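Local coordinates for protein Crov588 (Cafeteriavirus, PDB 6NYR) that is of unknown function but folds into a circular solenoid of leucine-rich repeats of the FNIP type, at residues N549-L561 with F570-S582. Sequence-based numbering, arbitrary orientation.
Sequences NQKIIENVLPNSL and FNQKITENVLPNS
Asn549 OD1 accepts two hydrogen bonds from the next repeat. The backbone N of Asn571 lies 2.7 Å from Asn549 OD1, and Gln572 NE2 is 3.2 Å from the same oxygen. The two donors approach from opposite faces of the Asn549 amide plane. CG of Asn549 stands anti to its own N (chi1 -169°), which carries the amide across to the neighbouring backbone. This is an asparagine ladder: Asn549 N bonds to Asn527 OD1, and Asn571 OD1 accepts from Asn593 N and Gln594 NE2. At the far end of the contact Ser582 OG donates to Leu561 O over 2.6 Å. Ser560 OG bonds to Leu539 O one repeat earlier, so this step is repeated too.

Two waters bridge the backbones. One, where the chains are further apart, joins Ile552 O to Lys573 O and Thr575 N. Another links Ile553 O to Val578 O, near the close approach of Glu554 and Val578.

The apolar contacts lie between these polar ends. Val578 CG1 meets Ile552 CG2 at 3.7 Å. The Pro580 ring lies against the Leu557 side chain, CD to CB 3.7 Å, and its CG approaches Leu561 CB.

Apart from these, the edge of the Phe570 ring faces a polar atom, with CE1 3.5 Å from Gln550 O.

Both segments are loops on the outer, convex side of the ring. Phe570 stacks on Phe566, while Leu557 and Leu579 both pack on Leu564 of strand 563-565.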
# COMPACT_ATOMS: atom_id res chain seq x y z
N ASN A 549 21.42 -6.16 26.94
CA ASN A 549 21.54 -7.42 27.66
C ASN A 549 22.01 -7.17 29.09
O ASN A 549 23.04 -7.67 29.55
CB ASN A 549 22.50 -8.37 26.95
CG ASN A 549 22.46 -9.78 27.51
OD1 ASN A 549 21.46 -10.19 28.10
ND2 ASN A 549 23.55 -10.52 27.35
N GLN A 550 21.26 -6.36 29.83
CA GLN A 550 21.52 -6.11 31.24
C GLN A 550 20.46 -6.79 32.09
O GLN A 550 19.32 -6.97 31.66
CB GLN A 550 21.55 -4.61 31.55
CG GLN A 550 22.63 -3.86 30.82
CD GLN A 550 24.01 -4.44 31.08
OE1 GLN A 550 24.44 -4.56 32.22
NE2 GLN A 550 24.70 -4.82 30.00
N LYS A 551 20.84 -7.18 33.30
CA LYS A 551 19.88 -7.78 34.21
C LYS A 551 18.92 -6.71 34.72
O LYS A 551 19.33 -5.59 35.05
CB LYS A 551 20.56 -8.46 35.38
CG LYS A 551 19.62 -9.39 36.15
CD LYS A 551 20.21 -9.86 37.47
CE LYS A 551 20.46 -11.36 37.47
NZ LYS A 551 21.66 -11.70 36.65
N ILE A 552 17.64 -7.06 34.77
CA ILE A 552 16.60 -6.18 35.30
C ILE A 552 16.20 -6.72 36.67
O ILE A 552 15.83 -7.90 36.79
CB ILE A 552 15.39 -6.10 34.36
CG1 ILE A 552 15.82 -5.48 33.04
CG2 ILE A 552 14.28 -5.28 35.00
CD1 ILE A 552 14.88 -5.77 31.89
N ILE A 553 16.32 -5.88 37.69
CA ILE A 553 15.97 -6.28 39.05
C ILE A 553 14.61 -5.68 39.40
O ILE A 553 13.96 -5.05 38.57
CB ILE A 553 17.04 -5.86 40.06
CG1 ILE A 553 16.99 -4.35 40.30
CG2 ILE A 553 18.42 -6.26 39.56
CD1 ILE A 553 18.15 -3.82 41.13
N GLU A 554 14.20 -5.86 40.65
CA GLU A 554 12.88 -5.44 41.08
C GLU A 554 12.73 -3.92 41.06
O GLU A 554 13.69 -3.17 41.25
CB GLU A 554 12.59 -5.94 42.49
CG GLU A 554 12.60 -7.45 42.60
CD GLU A 554 13.95 -7.98 43.04
OE1 GLU A 554 15.00 -7.55 42.50
OE2 GLU A 554 13.96 -8.84 43.94
N ASN A 555 11.50 -3.48 40.82
CA ASN A 555 11.12 -2.07 40.90
C ASN A 555 11.86 -1.24 39.86
O ASN A 555 12.13 -0.06 40.07
CB ASN A 555 11.35 -1.51 42.30
CG ASN A 555 10.59 -2.29 43.36
OD1 ASN A 555 9.36 -2.22 43.42
ND2 ASN A 555 11.31 -3.03 44.19
N VAL A 556 12.19 -1.86 38.73
CA VAL A 556 12.74 -1.16 37.58
C VAL A 556 11.68 -0.95 36.50
O VAL A 556 11.49 0.17 36.02
CB VAL A 556 13.96 -1.93 37.02
CG1 VAL A 556 14.45 -1.29 35.74
CG2 VAL A 556 15.06 -1.99 38.07
N LEU A 557 10.97 -2.02 36.13
CA LEU A 557 9.89 -1.93 35.16
C LEU A 557 8.66 -1.32 35.82
O LEU A 557 8.23 -1.79 36.88
CB LEU A 557 9.57 -3.31 34.61
CG LEU A 557 10.69 -4.02 33.86
CD1 LEU A 557 10.28 -5.44 33.48
CD2 LEU A 557 11.11 -3.23 32.63
N PRO A 558 8.07 -0.27 35.24
CA PRO A 558 7.00 0.45 35.94
C PRO A 558 5.71 -0.35 36.01
O PRO A 558 5.46 -1.27 35.23
CB PRO A 558 6.82 1.73 35.12
CG PRO A 558 7.39 1.43 33.78
CD PRO A 558 8.37 0.29 33.91
N ASN A 559 4.87 0.03 36.97
CA ASN A 559 3.63 -0.68 37.24
C ASN A 559 2.53 -0.36 36.24
O ASN A 559 1.42 -0.88 36.39
CB ASN A 559 3.16 -0.35 38.66
CG ASN A 559 3.90 -1.15 39.71
OD1 ASN A 559 3.90 -2.38 39.69
ND2 ASN A 559 4.55 -0.45 40.64
N SER A 560 2.80 0.48 35.25
CA SER A 560 1.88 0.77 34.16
C SER A 560 2.14 -0.06 32.91
O SER A 560 1.31 -0.05 31.99
CB SER A 560 1.96 2.25 33.79
OG SER A 560 3.31 2.63 33.62
N LEU A 561 3.25 -0.78 32.86
CA LEU A 561 3.70 -1.38 31.61
C LEU A 561 2.79 -2.52 31.18
O LEU A 561 2.46 -3.40 31.98
CB LEU A 561 5.13 -1.89 31.76
CG LEU A 561 5.94 -2.05 30.47
CD1 LEU A 561 6.37 -0.70 29.92
CD2 LEU A 561 7.14 -2.96 30.71
N PHE A 570 19.13 -10.06 24.40
CA PHE A 570 18.78 -10.12 25.82
C PHE A 570 18.72 -11.58 26.28
O PHE A 570 17.99 -12.39 25.70
CB PHE A 570 17.44 -9.43 26.10
CG PHE A 570 16.98 -9.59 27.52
CD1 PHE A 570 17.47 -8.76 28.52
CD2 PHE A 570 16.08 -10.59 27.86
CE1 PHE A 570 17.06 -8.92 29.83
CE2 PHE A 570 15.67 -10.74 29.18
CZ PHE A 570 16.16 -9.91 30.16
N ASN A 571 19.50 -11.91 27.30
CA ASN A 571 19.54 -13.28 27.82
C ASN A 571 19.92 -13.28 29.30
O ASN A 571 20.93 -13.84 29.72
CB ASN A 571 20.52 -14.11 26.99
CG ASN A 571 20.45 -15.59 27.31
OD1 ASN A 571 19.41 -16.09 27.73
ND2 ASN A 571 21.57 -16.29 27.13
N GLN A 572 19.08 -12.65 30.12
CA GLN A 572 19.31 -12.56 31.55
C GLN A 572 18.19 -13.24 32.32
O GLN A 572 17.04 -13.29 31.87
CB GLN A 572 19.43 -11.10 32.02
CG GLN A 572 20.59 -10.34 31.42
CD GLN A 572 21.94 -10.92 31.82
OE1 GLN A 572 22.13 -11.33 32.97
NE2 GLN A 572 22.87 -10.96 30.88
N LYS A 573 18.54 -13.75 33.50
CA LYS A 573 17.56 -14.36 34.38
C LYS A 573 16.48 -13.35 34.75
O LYS A 573 16.76 -12.16 34.96
CB LYS A 573 18.24 -14.86 35.66
CG LYS A 573 18.97 -16.19 35.54
CD LYS A 573 20.11 -16.25 36.57
CE LYS A 573 20.36 -17.66 37.09
NZ LYS A 573 20.74 -18.59 36.00
N ILE A 574 15.24 -13.81 34.80
CA ILE A 574 14.11 -13.02 35.29
C ILE A 574 13.53 -13.77 36.48
O ILE A 574 13.11 -14.92 36.35
CB ILE A 574 13.05 -12.77 34.21
CG1 ILE A 574 13.70 -12.08 33.01
CG2 ILE A 574 11.92 -11.93 34.77
CD1 ILE A 574 12.80 -11.96 31.79
N THR A 575 13.52 -13.12 37.65
CA THR A 575 13.07 -13.75 38.88
C THR A 575 11.75 -13.14 39.35
O THR A 575 11.14 -12.30 38.66
CB THR A 575 14.16 -13.65 39.96
OG1 THR A 575 13.74 -14.35 41.13
CG2 THR A 575 14.43 -12.19 40.32
N GLU A 576 11.31 -13.52 40.55
CA GLU A 576 10.03 -13.07 41.06
C GLU A 576 9.98 -11.55 41.15
O GLU A 576 10.97 -10.89 41.46
CB GLU A 576 9.76 -13.66 42.45
CG GLU A 576 9.37 -15.13 42.48
CD GLU A 576 10.57 -16.05 42.55
OE1 GLU A 576 11.70 -15.59 42.28
OE2 GLU A 576 10.38 -17.25 42.86
N ASN A 577 8.78 -11.01 40.89
CA ASN A 577 8.47 -9.61 41.20
C ASN A 577 9.30 -8.63 40.37
O ASN A 577 9.52 -7.49 40.77
CB ASN A 577 8.65 -9.31 42.69
CG ASN A 577 7.77 -10.16 43.57
OD1 ASN A 577 8.26 -10.94 44.40
ND2 ASN A 577 6.46 -10.01 43.42
N VAL A 578 9.75 -9.07 39.20
CA VAL A 578 10.49 -8.21 38.28
C VAL A 578 9.60 -7.70 37.15
O VAL A 578 9.63 -6.52 36.81
CB VAL A 578 11.72 -8.97 37.72
CG1 VAL A 578 12.56 -8.06 36.83
CG2 VAL A 578 12.54 -9.56 38.85
N LEU A 579 8.82 -8.59 36.55
CA LEU A 579 7.82 -8.20 35.57
C LEU A 579 6.61 -7.61 36.29
O LEU A 579 6.07 -8.25 37.20
CB LEU A 579 7.39 -9.40 34.73
CG LEU A 579 8.49 -10.00 33.86
CD1 LEU A 579 8.07 -11.35 33.30
CD2 LEU A 579 8.86 -9.06 32.72
N PRO A 580 6.16 -6.41 35.92
CA PRO A 580 5.02 -5.81 36.62
C PRO A 580 3.74 -6.59 36.35
O PRO A 580 3.58 -7.22 35.31
CB PRO A 580 4.95 -4.39 36.04
CG PRO A 580 5.55 -4.52 34.67
CD PRO A 580 6.64 -5.57 34.80
N ASN A 581 2.83 -6.53 37.33
CA ASN A 581 1.57 -7.26 37.22
C ASN A 581 0.66 -6.69 36.15
O ASN A 581 -0.28 -7.37 35.72
CB ASN A 581 0.86 -7.24 38.58
CG ASN A 581 1.38 -8.31 39.52
OD1 ASN A 581 1.68 -9.43 39.11
ND2 ASN A 581 1.51 -7.96 40.80
N SER A 582 0.92 -5.46 35.69
CA SER A 582 0.13 -4.86 34.63
C SER A 582 0.38 -5.48 33.27
O SER A 582 -0.44 -5.30 32.36
CB SER A 582 0.43 -3.36 34.56
OG SER A 582 1.84 -3.14 34.51
O HOH W 1 15.57 -10.75 37.67
O HOH W 2 11.31 -3.98 37.51
O HOH W 3 4.12 -5.07 39.89
O HOH W 4 1.49 -3.27 38.19